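Local coordinates for protein ARF-like GTPase (Chlamydomonas reinhardtii, PDB 4M9Q) that is an ARF-like small GTPase (Arl13B) of the P-loop fold that holds phosphoaminophosphonic acid-guanylate ester and a magnesium ion, at residues 37-42 against 52-57; 43-48 against 161-166; 70-75 against 101-106; 107-112 against 140-145. All blocks are in the same frame, centred on the assembly; numbering follows the deposited sequence.

All four contacts reach one mixed beta sheet, and their chemistry follows their position in it. Contact 1 pairs strands 38-45 and 48-55 at one margin of the sheet and is only partly buried; contact 4 pairs strands 108-113 and 139-143 at the other margin and is buried. Both are backbone ladders, antiparallel in contact 1 and parallel in contact 4, and both end beside GNP. Contacts 2 and 3, also buried, rest on side chains: contact 2 carries strand 38-45 onto helix 157-190, whereas contact 3 sets a loop against the lead-in to strand 74-80. Leu165 of contact 2 touches Ala74 of contact 3 and Cys109 of contact 4.

Contact 1: residues 37-42 against 52-57; sequences GFNSTT and VFDLGG. With GNP (phosphoaminophosphonic acid-guanylate ester), chain D.
Asn39 with Asp54 and Thr41 with Val52 are the hydrogen-bonded pairs of an antiparallel ladder between strands 38-42 and 52-55, the shortest bond running from Val52 N to Thr41 O at 2.7 Å. Phe38 with Leu55 and Ser40 with Phe53 are non-hydrogen-bonded pairs, and Gly56 N to Gly37 O (3.2 Å) extends the ladder past the strand end.

The aromatic interaction lies on the Phe38-Leu55 face. Phe38 CG stands between its backbone N and carbonyl carbon (chi1 76°), which sets the ring beside Phe53. Phe53 turns its edge toward the face of Phe38 in an offset edge-to-face pair, centroids 5.7 Å apart and planes at 71°. Leu55 CD1 packs on Phe38 CB at 3.5 Å.

On the other face a side-chain bond joins Asn39 ND2 to Asp54 OD2 at 2.8 Å. It is nearly straight (171° at the hydrogen) and lies in the amide plane, yet meets the carboxylate from above its plane. Asp54 OD2 also bonds Thr18 OG1, and Thr18 belongs to the magnesium site. Beyond the strand, Gly57 N bonds GNP O2G at 2.8 Å.

This chemistry is consistent with Asp54, its side chain about 4 Å from the magnesium ion, acting from the second shell through Thr18, while Gly57 offers its amide to the terminal phosphate.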
# COMPACT_ATOMS: atom_id res chain seq x y z
N GLY A 37 -9.64 -11.25 4.21
CA GLY A 37 -10.66 -10.52 3.50
C GLY A 37 -10.00 -9.18 3.32
O GLY A 37 -8.83 -9.14 2.86
N PHE A 38 -10.71 -8.13 3.73
CA PHE A 38 -10.13 -6.83 3.85
C PHE A 38 -10.83 -5.87 4.85
O PHE A 38 -12.02 -6.02 5.23
CB PHE A 38 -10.13 -6.17 2.47
CG PHE A 38 -11.47 -5.66 2.03
CD1 PHE A 38 -11.87 -4.36 2.36
CD2 PHE A 38 -12.29 -6.42 1.26
CE1 PHE A 38 -13.12 -3.86 1.94
CE2 PHE A 38 -13.54 -5.94 0.85
CZ PHE A 38 -13.95 -4.65 1.18
N ASN A 39 -10.04 -4.87 5.24
CA ASN A 39 -10.50 -3.75 6.03
C ASN A 39 -10.47 -2.52 5.11
O ASN A 39 -9.66 -2.44 4.20
CB ASN A 39 -9.52 -3.57 7.21
CG ASN A 39 -9.33 -4.87 8.03
OD1 ASN A 39 -10.29 -5.45 8.53
ND2 ASN A 39 -8.08 -5.31 8.19
N SER A 40 -11.33 -1.56 5.36
CA SER A 40 -11.55 -0.41 4.48
C SER A 40 -11.75 0.75 5.38
O SER A 40 -12.58 0.68 6.26
CB SER A 40 -12.83 -0.66 3.67
OG SER A 40 -13.32 0.46 2.97
N THR A 41 -11.02 1.84 5.19
CA THR A 41 -11.34 3.06 5.92
C THR A 41 -11.02 4.30 5.08
O THR A 41 -10.51 4.20 3.98
CB THR A 41 -10.60 3.08 7.25
OG1 THR A 41 -9.62 4.10 7.27
CG2 THR A 41 -9.90 1.77 7.44
N THR A 42 -11.33 5.46 5.64
CA THR A 42 -11.18 6.72 4.98
C THR A 42 -10.34 7.66 5.82
O THR A 42 -10.46 7.67 7.03
CB THR A 42 -12.54 7.33 4.71
OG1 THR A 42 -13.16 6.60 3.64
CG2 THR A 42 -12.39 8.80 4.32
N VAL A 52 -8.79 3.82 1.87
CA VAL A 52 -7.75 2.83 1.98
C VAL A 52 -8.27 1.40 2.10
O VAL A 52 -9.02 1.10 2.99
CB VAL A 52 -6.85 3.09 3.19
CG1 VAL A 52 -5.62 2.22 3.12
CG2 VAL A 52 -6.46 4.55 3.22
N PHE A 53 -7.88 0.54 1.19
CA PHE A 53 -8.23 -0.88 1.24
C PHE A 53 -7.04 -1.72 1.77
O PHE A 53 -6.01 -1.81 1.14
CB PHE A 53 -8.62 -1.34 -0.14
CG PHE A 53 -9.94 -0.79 -0.59
CD1 PHE A 53 -10.02 0.19 -1.58
CD2 PHE A 53 -11.13 -1.29 -0.05
CE1 PHE A 53 -11.24 0.64 -2.02
CE2 PHE A 53 -12.37 -0.79 -0.47
CZ PHE A 53 -12.42 0.18 -1.46
N ASP A 54 -7.20 -2.28 2.96
CA ASP A 54 -6.18 -3.11 3.56
C ASP A 54 -6.49 -4.56 3.20
O ASP A 54 -7.41 -5.14 3.73
CB ASP A 54 -6.19 -2.86 5.07
CG ASP A 54 -5.47 -3.95 5.86
OD1 ASP A 54 -4.51 -4.57 5.34
OD2 ASP A 54 -5.85 -4.18 7.03
N LEU A 55 -5.75 -5.13 2.27
CA LEU A 55 -6.01 -6.46 1.78
C LEU A 55 -5.14 -7.45 2.50
O LEU A 55 -3.99 -7.15 2.81
CB LEU A 55 -5.68 -6.52 0.30
CG LEU A 55 -6.75 -6.01 -0.67
CD1 LEU A 55 -7.81 -5.12 -0.00
CD2 LEU A 55 -6.13 -5.33 -1.87
N GLY A 56 -5.64 -8.65 2.73
CA GLY A 56 -4.82 -9.70 3.32
C GLY A 56 -3.66 -10.04 2.43
O GLY A 56 -3.79 -9.97 1.21
N GLY A 57 -2.52 -10.42 3.03
CA GLY A 57 -1.35 -10.79 2.28
C GLY A 57 -0.99 -12.26 2.24
O GLY A 57 -0.03 -12.61 1.59
PG GNP D . -2.05 -10.05 6.91
O1G GNP D . -3.42 -9.38 7.45
O2G GNP D . -1.63 -9.46 5.52
O3G GNP D . -2.24 -11.57 6.97
N3B GNP D . -0.81 -9.51 7.94
PB GNP D . -0.67 -7.84 8.20
O1B GNP D . -2.10 -7.09 8.22
O2B GNP D . 0.26 -7.33 7.14
O3A GNP D . 0.07 -7.82 9.61
PA GNP D . -0.44 -7.18 10.98
O1A GNP D . -1.52 -8.11 11.35
O2A GNP D . -0.66 -5.73 10.74
O5' GNP D . 0.89 -7.40 11.84
C5' GNP D . 1.51 -8.71 11.86
C4' GNP D . 2.28 -8.92 13.20
O4' GNP D . 3.32 -7.94 13.22
C3' GNP D . 1.47 -8.59 14.44
O3' GNP D . 1.99 -9.20 15.62
C2' GNP D . 1.73 -7.14 14.67
O2' GNP D . 1.57 -6.71 15.98
C1' GNP D . 3.19 -7.08 14.34
N9 GNP D . 3.72 -5.75 14.01
C8 GNP D . 3.18 -4.91 13.13
N7 GNP D . 3.93 -3.82 13.00
C5 GNP D . 4.98 -3.95 13.82
C6 GNP D . 6.13 -3.09 14.15
O6 GNP D . 6.29 -1.97 13.63
N1 GNP D . 7.00 -3.57 15.02
C2 GNP D . 6.87 -4.79 15.61
N2 GNP D . 7.81 -5.15 16.48
N3 GNP D . 5.83 -5.64 15.36
C4 GNP D . 4.85 -5.23 14.49

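Contact 2: residues 43-48 against 161-166; sequences LNEGKY and GLKWLV. With SO4 (sulfate ion), chain F.
Glu45 lies athwart Lys163, its OE2 against the lysine's aliphatic stem (3.1 Å from Lys163 CG) as well as near the amine. Glu45 OE2 forms a salt bridge with Lys163 NZ at 3.2 Å, weak as a hydrogen bond. Glu45 first extends with CG opposite its backbone N (chi1 -177°) and then bends at chi2 (53°), which lays the carboxylate against the helix. The other oxygen, OE1, has a salt bridge to Arg159, one turn earlier in that helix. Below the carboxylate, Glu45 CG packs on Val166 CG2 at 4.0 Å.

The elements joined are the end of edge strand 38-45, with the turn into strand 48-55, and helix 157-190, which packs on the sheet of this P-loop fold. A type II' beta turn from Glu45 to Tyr48 reverses the chain, its Gly46 having positive phi.

Around the charged pair the contacts are apolar. Leu43 and Leu162 approach at a slant, and Leu43 CD1 is 3.5 Å from Leu162 CD2. Tyr48 and Val166 run alongside each other, heading opposite ways, with Tyr48 CD1 3.5 Å from Val166 CG1, while Tyr48 OH bonds Asp170. A sulfate ion, probably from crystallisation, accepts a hydrogen bond from Lys47 N at O1, 2.9 Å, beside the Tyr48 ring edge.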
# COMPACT_ATOMS: atom_id res chain seq x y z
N LEU A 43 -9.45 8.38 5.15
CA LEU A 43 -8.51 9.29 5.79
C LEU A 43 -8.64 10.65 5.14
O LEU A 43 -8.93 10.74 3.96
CB LEU A 43 -7.03 8.85 5.52
CG LEU A 43 -6.56 7.49 5.97
CD1 LEU A 43 -5.09 7.35 5.70
CD2 LEU A 43 -6.82 7.28 7.44
N ASN A 44 -8.27 11.68 5.87
CA ASN A 44 -8.08 13.02 5.31
C ASN A 44 -6.60 13.36 5.20
O ASN A 44 -5.84 13.07 6.10
CB ASN A 44 -8.81 14.01 6.18
CG ASN A 44 -10.29 13.82 6.11
OD1 ASN A 44 -10.80 13.38 5.08
ND2 ASN A 44 -10.99 14.13 7.18
N GLU A 45 -6.17 13.86 4.06
CA GLU A 45 -4.79 14.30 3.90
C GLU A 45 -4.76 15.41 2.89
O GLU A 45 -5.09 15.19 1.72
CB GLU A 45 -3.90 13.19 3.40
CG GLU A 45 -2.42 13.56 3.27
CD GLU A 45 -1.80 14.16 4.52
OE1 GLU A 45 -1.72 13.47 5.57
OE2 GLU A 45 -1.39 15.35 4.45
N GLY A 46 -4.41 16.59 3.38
CA GLY A 46 -4.60 17.80 2.66
C GLY A 46 -6.02 17.89 2.17
O GLY A 46 -6.98 17.78 2.94
N LYS A 47 -6.08 18.03 0.86
CA LYS A 47 -7.24 18.39 0.08
C LYS A 47 -7.97 17.13 -0.40
O LYS A 47 -8.90 17.21 -1.13
CB LYS A 47 -6.66 19.14 -1.11
CG LYS A 47 -7.57 19.67 -2.15
CD LYS A 47 -6.82 19.76 -3.48
CE LYS A 47 -5.51 20.53 -3.36
NZ LYS A 47 -4.84 20.72 -4.68
N TYR A 48 -7.53 15.97 0.07
CA TYR A 48 -8.07 14.69 -0.39
C TYR A 48 -8.74 13.83 0.69
O TYR A 48 -8.30 13.77 1.83
CB TYR A 48 -6.94 13.88 -0.98
CG TYR A 48 -6.44 14.44 -2.26
CD1 TYR A 48 -5.40 15.33 -2.29
CD2 TYR A 48 -7.06 14.12 -3.44
CE1 TYR A 48 -4.96 15.88 -3.48
CE2 TYR A 48 -6.64 14.67 -4.63
CZ TYR A 48 -5.58 15.53 -4.64
OH TYR A 48 -5.15 16.11 -5.80
N GLY A 161 5.05 9.39 4.81
CA GLY A 161 4.92 8.53 3.63
C GLY A 161 3.62 8.80 2.92
O GLY A 161 3.60 9.00 1.72
N LEU A 162 2.52 8.89 3.67
CA LEU A 162 1.22 9.22 3.07
C LEU A 162 1.25 10.55 2.35
O LEU A 162 0.74 10.65 1.24
CB LEU A 162 0.11 9.18 4.12
CG LEU A 162 -1.30 9.29 3.60
CD1 LEU A 162 -1.59 8.18 2.61
CD2 LEU A 162 -2.29 9.23 4.74
N LYS A 163 1.88 11.56 2.94
CA LYS A 163 1.92 12.90 2.32
C LYS A 163 2.73 12.90 1.03
O LYS A 163 2.39 13.59 0.09
CB LYS A 163 2.57 13.92 3.26
CG LYS A 163 1.62 14.57 4.24
CD LYS A 163 2.34 15.36 5.36
CE LYS A 163 1.33 16.22 6.13
NZ LYS A 163 0.83 17.42 5.34
N TRP A 164 3.82 12.14 0.99
CA TRP A 164 4.57 11.99 -0.25
C TRP A 164 3.68 11.33 -1.30
O TRP A 164 3.68 11.74 -2.45
CB TRP A 164 5.81 11.17 -0.04
CG TRP A 164 6.48 10.88 -1.34
CD1 TRP A 164 7.38 11.69 -2.04
CD2 TRP A 164 6.27 9.73 -2.19
NE1 TRP A 164 7.74 11.10 -3.22
CE2 TRP A 164 7.10 9.93 -3.37
CE3 TRP A 164 5.56 8.60 -2.09
CZ2 TRP A 164 7.17 9.02 -4.37
CZ3 TRP A 164 5.61 7.68 -3.13
CH2 TRP A 164 6.39 7.91 -4.25
N LEU A 165 2.91 10.31 -0.92
CA LEU A 165 2.08 9.59 -1.89
C LEU A 165 1.02 10.54 -2.43
O LEU A 165 0.83 10.64 -3.65
CB LEU A 165 1.33 8.43 -1.25
CG LEU A 165 1.31 7.05 -1.88
CD1 LEU A 165 0.05 6.31 -1.45
CD2 LEU A 165 1.50 7.06 -3.34
N VAL A 166 0.33 11.20 -1.50
CA VAL A 166 -0.80 12.02 -1.88
C VAL A 166 -0.32 13.17 -2.75
O VAL A 166 -0.96 13.50 -3.75
CB VAL A 166 -1.62 12.49 -0.66
CG1 VAL A 166 -2.62 13.53 -1.11
CG2 VAL A 166 -2.31 11.27 -0.01
S SO4 F . -2.47 18.49 -1.19
O1 SO4 F . -3.65 17.77 -0.67
O2 SO4 F . -1.99 19.42 -0.13
O3 SO4 F . -1.41 17.51 -1.60
O4 SO4 F . -2.86 19.29 -2.38

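Contact 3: residues 70-75 against 101-106; sequences AEVHAI and QFMRDK
The Phe102 ring is covered on both faces. Ala70 CB stands over the centre of one, 3.7 Å from the Phe102 centroid and 10° off the ring normal, a well-centred CH-pi contact. Gln101 CG lies on the opposite face, offset toward the rim. Phe102 and Ala70 also touch helix 157-190, through Val187.

Met103 supplies further apolar contacts. Its chain bends at chi2 (-48°) and again at chi3 (83°), a course that takes the sulfur and the terminal methyl to different partners. Met103 SD lies 3.9 Å from Ile75 CD1 and Met103 CE 3.9 Å from Val72 CG1, though Val72 and Ile75 are each modelled in two conformers and these distances hold for one of them. Met103 and Ile75 both also pack on Val97 of helix 87-99, which leads into the loop.

Lys106 closes the polar side. Its chain is extended beyond CG and passes His73 O, with Lys106 CG 3.5 Å from that oxygen, before NZ reaches two backbone carbonyls. Lys106 NZ bonds Val72 O at 2.6 Å, in the plane of that carbonyl, and Phe102 O at 2.8 Å, tilted somewhat from the plane of the Phe102 carbonyl. Glu183 of helix 157-190 adds a salt bridge to the same nitrogen. A type II beta turn from Met103 to Lys106, with Lys106 N bonded to Met103 O at 3.1 Å, returns the loop toward strand 108-113.

One buried ammonium group thus ties together the approach to strand 74-80, the loop 101-106 and the long helix, its charge probably balanced by Glu183.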
# COMPACT_ATOMS: atom_id res chain seq x y z
N ALA A 70 -7.37 -1.68 -10.71
CA ALA A 70 -8.02 -0.78 -11.68
C ALA A 70 -8.65 0.40 -10.99
O ALA A 70 -8.72 1.49 -11.57
CB ALA A 70 -9.07 -1.52 -12.51
N GLU A 71 -9.13 0.21 -9.77
CA GLU A 71 -9.82 1.30 -9.06
C GLU A 71 -8.92 2.11 -8.10
O GLU A 71 -9.39 2.96 -7.39
CB GLU A 71 -11.03 0.76 -8.31
CG GLU A 71 -10.70 -0.12 -7.13
CD GLU A 71 -11.91 -0.89 -6.66
OE1 GLU A 71 -12.04 -2.10 -7.02
OE2 GLU A 71 -12.73 -0.26 -5.95
N VAL A 72 -7.62 1.92 -8.20
CA VAL A 72 -6.68 2.48 -7.24
C VAL A 72 -5.82 3.55 -7.92
O VAL A 72 -5.47 3.42 -9.09
CB VAL A 72 -5.85 1.32 -6.67
CG1 VAL A 72 -4.40 1.41 -7.09
CG2 VAL A 72 -6.11 1.16 -5.18
N HIS A 73 -5.52 4.63 -7.20
CA HIS A 73 -4.69 5.68 -7.74
C HIS A 73 -3.27 5.44 -7.38
O HIS A 73 -2.38 5.95 -8.06
CB HIS A 73 -5.07 7.01 -7.17
CG HIS A 73 -6.42 7.49 -7.59
ND1 HIS A 73 -7.56 7.21 -6.89
CD2 HIS A 73 -6.80 8.30 -8.64
CE1 HIS A 73 -8.60 7.78 -7.47
NE2 HIS A 73 -8.15 8.46 -8.55
N ALA A 74 -3.02 4.70 -6.28
CA ALA A 74 -1.67 4.51 -5.77
C ALA A 74 -1.67 3.32 -4.85
O ALA A 74 -2.76 2.78 -4.48
CB ALA A 74 -1.20 5.74 -5.02
N ILE A 75 -0.46 2.91 -4.45
CA ILE A 75 -0.27 1.75 -3.59
C ILE A 75 0.57 2.13 -2.39
O ILE A 75 1.47 2.94 -2.53
CB ILE A 75 0.47 0.65 -4.36
CG1 ILE A 75 -0.53 -0.14 -5.20
CG2 ILE A 75 1.27 -0.26 -3.41
CD1 ILE A 75 -0.05 -1.54 -5.53
N GLN A 101 -1.44 -4.44 -15.77
CA GLN A 101 -1.77 -3.44 -16.76
C GLN A 101 -2.31 -2.16 -16.14
O GLN A 101 -2.07 -1.07 -16.67
CB GLN A 101 -2.76 -4.09 -17.75
CG GLN A 101 -3.96 -3.27 -18.19
CD GLN A 101 -4.96 -4.13 -18.99
OE1 GLN A 101 -5.65 -4.99 -18.45
NE2 GLN A 101 -5.02 -3.90 -20.29
N PHE A 102 -3.00 -2.28 -15.02
CA PHE A 102 -3.63 -1.12 -14.39
C PHE A 102 -2.66 -0.37 -13.46
O PHE A 102 -3.07 0.62 -12.82
CB PHE A 102 -4.88 -1.57 -13.61
CG PHE A 102 -5.93 -2.25 -14.45
CD1 PHE A 102 -6.32 -3.57 -14.18
CD2 PHE A 102 -6.53 -1.59 -15.50
CE1 PHE A 102 -7.28 -4.21 -14.95
CE2 PHE A 102 -7.49 -2.22 -16.29
CZ PHE A 102 -7.87 -3.53 -16.00
N MET A 103 -1.42 -0.83 -13.35
CA MET A 103 -0.47 -0.23 -12.44
C MET A 103 0.41 0.81 -13.09
O MET A 103 1.05 1.59 -12.41
CB MET A 103 0.41 -1.28 -11.76
CG MET A 103 -0.02 -1.71 -10.36
SD MET A 103 -0.40 -0.37 -9.20
CE MET A 103 -2.05 -0.20 -9.81
N ARG A 104 0.41 0.87 -14.40
CA ARG A 104 1.39 1.72 -15.08
C ARG A 104 1.27 3.18 -14.60
O ARG A 104 0.19 3.65 -14.35
CB ARG A 104 1.30 1.47 -16.60
CG ARG A 104 1.56 2.63 -17.55
CD ARG A 104 0.26 3.38 -17.84
NE ARG A 104 0.14 3.82 -19.23
CZ ARG A 104 -0.91 4.48 -19.72
NH1 ARG A 104 -1.94 4.78 -18.96
NH2 ARG A 104 -0.92 4.83 -21.01
N ASP A 105 2.39 3.84 -14.36
CA ASP A 105 2.43 5.24 -13.83
C ASP A 105 1.84 5.55 -12.44
O ASP A 105 1.82 6.69 -12.04
CB ASP A 105 1.82 6.23 -14.86
CG ASP A 105 2.63 6.31 -16.19
OD1 ASP A 105 3.89 6.18 -16.17
OD2 ASP A 105 1.99 6.52 -17.24
N LYS A 106 1.35 4.55 -11.70
CA LYS A 106 0.82 4.81 -10.38
C LYS A 106 1.94 4.71 -9.34
O LYS A 106 2.83 3.82 -9.42
CB LYS A 106 -0.28 3.83 -10.05
CG LYS A 106 -1.55 4.07 -10.85
CD LYS A 106 -2.61 3.02 -10.58
CE LYS A 106 -3.85 3.20 -11.45
NZ LYS A 106 -4.80 2.06 -11.24

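Contact 4: residues 107-112 against 140-145; sequences PICIFA and NVFPCT. With GNP (phosphoaminophosphonic acid-guanylate ester), chain D.
Cys109 SG, opposite its backbone N (chi1 170°), is carried to Phe142 CD1 at 3.7 Å, in an oblique sulfur-aromatic contact. Cys144 makes a second one. Its SG stands between the backbone N and the carbonyl carbon (chi1 66°) and reaches Phe111 CD1 at 3.8 Å, again oblique to the ring. The phenylalanines cross at a slant, with Phe111 CD1 3.9 Å from Phe142 CB. On the other side of the sheet Ile110 CB packs on Val141 CG2 at 4.0 Å, and Ala112 CB adjoins Val141 and Pro143. Helix 123-129 covers this side, its Val126 touching Ala112 and its Val127 touching Val141.

The backbones form a parallel ladder. Ile110 bonds through N to Asn140 O and through O to Phe142 N (2.8 Å from Ile110 O to Phe142 N), the pattern of a parallel pair. Asn140 N to Ile108 O opens the ladder, and Ala112 N to Phe142 O continues it. Cys144 N to Ala112 O, 3.1 Å, carries the pairing beyond the strand. Ala112 O also accepts a hydrogen bond from Gln115 NE2.

Past the ladder Thr145 CA lies 3.6 Å from GNP O6, the oxygen on the guanine ring. Strand 108-113, helix 123-129 and strand 139-143 form a beta-alpha-beta unit of the P-loop GTPase fold, and the loop after strand 139-143 brings Thr145 to the guanine end of the GNP pocket.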
# COMPACT_ATOMS: atom_id res chain seq x y z
N PRO A 107 1.95 5.63 -8.37
CA PRO A 107 3.03 5.68 -7.43
C PRO A 107 2.88 4.65 -6.29
O PRO A 107 1.73 4.20 -6.00
CB PRO A 107 2.95 7.08 -6.89
CG PRO A 107 1.55 7.47 -7.02
CD PRO A 107 1.10 6.82 -8.28
N ILE A 108 4.03 4.26 -5.70
CA ILE A 108 4.12 3.28 -4.62
C ILE A 108 4.86 3.87 -3.41
O ILE A 108 5.99 4.35 -3.49
CB ILE A 108 4.94 2.04 -4.95
CG1 ILE A 108 4.91 1.67 -6.41
CG2 ILE A 108 4.43 0.82 -4.18
CD1 ILE A 108 3.57 1.32 -6.82
N CYS A 109 4.20 3.87 -2.28
CA CYS A 109 4.84 4.27 -1.07
C CYS A 109 5.24 2.97 -0.36
O CYS A 109 4.41 2.16 -0.05
CB CYS A 109 3.87 5.07 -0.24
SG CYS A 109 4.45 5.38 1.40
N ILE A 110 6.53 2.74 -0.19
CA ILE A 110 7.00 1.51 0.37
C ILE A 110 7.38 1.78 1.81
O ILE A 110 8.24 2.64 2.08
CB ILE A 110 8.21 0.98 -0.41
CG1 ILE A 110 7.80 0.74 -1.88
CG2 ILE A 110 8.76 -0.30 0.22
CD1 ILE A 110 8.90 0.83 -2.90
N PHE A 111 6.74 1.10 2.74
CA PHE A 111 7.10 1.26 4.14
C PHE A 111 8.01 0.13 4.58
O PHE A 111 7.65 -1.02 4.53
CB PHE A 111 5.86 1.30 5.00
CG PHE A 111 5.14 2.62 4.97
CD1 PHE A 111 5.72 3.72 5.45
CD2 PHE A 111 3.84 2.70 4.52
CE1 PHE A 111 5.05 4.93 5.47
CE2 PHE A 111 3.13 3.90 4.55
CZ PHE A 111 3.74 5.03 5.00
N ALA A 112 9.20 0.47 5.01
CA ALA A 112 10.14 -0.53 5.54
C ALA A 112 9.80 -0.65 7.01
O ALA A 112 10.39 0.03 7.85
CB ALA A 112 11.60 -0.08 5.37
N ASN A 140 9.00 5.66 -3.27
CA ASN A 140 9.90 6.15 -2.24
C ASN A 140 9.79 5.20 -1.09
O ASN A 140 8.70 4.65 -0.87
CB ASN A 140 9.44 7.55 -1.81
CG ASN A 140 10.55 8.39 -1.22
OD1 ASN A 140 11.63 7.92 -0.89
ND2 ASN A 140 10.27 9.67 -1.08
N VAL A 141 10.86 5.03 -0.32
CA VAL A 141 10.86 4.06 0.76
C VAL A 141 10.99 4.79 2.04
O VAL A 141 11.85 5.65 2.16
CB VAL A 141 12.06 3.08 0.66
CG1 VAL A 141 12.12 2.16 1.89
CG2 VAL A 141 11.99 2.30 -0.65
N PHE A 142 10.16 4.45 3.01
CA PHE A 142 10.13 5.13 4.28
C PHE A 142 10.21 4.09 5.37
O PHE A 142 9.35 3.23 5.47
CB PHE A 142 8.80 5.83 4.46
CG PHE A 142 8.55 6.89 3.43
CD1 PHE A 142 7.83 6.61 2.28
CD2 PHE A 142 8.99 8.18 3.64
CE1 PHE A 142 7.58 7.58 1.35
CE2 PHE A 142 8.76 9.16 2.69
CZ PHE A 142 8.06 8.85 1.55
N PRO A 143 11.27 4.15 6.18
CA PRO A 143 11.30 3.29 7.32
C PRO A 143 10.28 3.73 8.36
O PRO A 143 10.08 4.92 8.54
CB PRO A 143 12.72 3.47 7.87
CG PRO A 143 13.37 4.53 7.08
CD PRO A 143 12.47 4.95 5.98
N CYS A 144 9.69 2.78 9.10
CA CYS A 144 8.68 3.14 10.08
C CYS A 144 8.48 2.04 11.09
O CYS A 144 9.06 0.94 10.99
CB CYS A 144 7.35 3.40 9.39
SG CYS A 144 6.69 1.90 8.65
N THR A 145 7.65 2.36 12.07
CA THR A 145 7.27 1.44 13.14
C THR A 145 5.78 1.60 13.38
O THR A 145 5.33 2.51 14.05
CB THR A 145 8.08 1.80 14.41
OG1 THR A 145 9.45 1.72 14.04
CG2 THR A 145 7.80 0.86 15.57
PG GNP D . -2.05 -10.05 6.91
O1G GNP D . -3.42 -9.38 7.45
O2G GNP D . -1.63 -9.46 5.52
O3G GNP D . -2.24 -11.57 6.97
N3B GNP D . -0.81 -9.51 7.94
PB GNP D . -0.67 -7.84 8.20
O1B GNP D . -2.10 -7.09 8.22
O2B GNP D . 0.26 -7.33 7.14
O3A GNP D . 0.07 -7.82 9.61
PA GNP D . -0.44 -7.18 10.98
O1A GNP D . -1.52 -8.11 11.35
O2A GNP D . -0.66 -5.73 10.74
O5' GNP D . 0.89 -7.40 11.84
C5' GNP D . 1.51 -8.71 11.86
C4' GNP D . 2.28 -8.92 13.20
O4' GNP D . 3.32 -7.94 13.22
C3' GNP D . 1.47 -8.59 14.44
O3' GNP D . 1.99 -9.20 15.62
C2' GNP D . 1.73 -7.14 14.67
O2' GNP D . 1.57 -6.71 15.98
C1' GNP D . 3.19 -7.08 14.34
N9 GNP D . 3.72 -5.75 14.01
C8 GNP D . 3.18 -4.91 13.13
N7 GNP D . 3.93 -3.82 13.00
C5 GNP D . 4.98 -3.95 13.82
C6 GNP D . 6.13 -3.09 14.15
O6 GNP D . 6.29 -1.97 13.63
N1 GNP D . 7.00 -3.57 15.02
C2 GNP D . 6.87 -4.79 15.61
N2 GNP D . 7.81 -5.15 16.48
N3 GNP D . 5.83 -5.64 15.36
C4 GNP D . 4.85 -5.23 14.49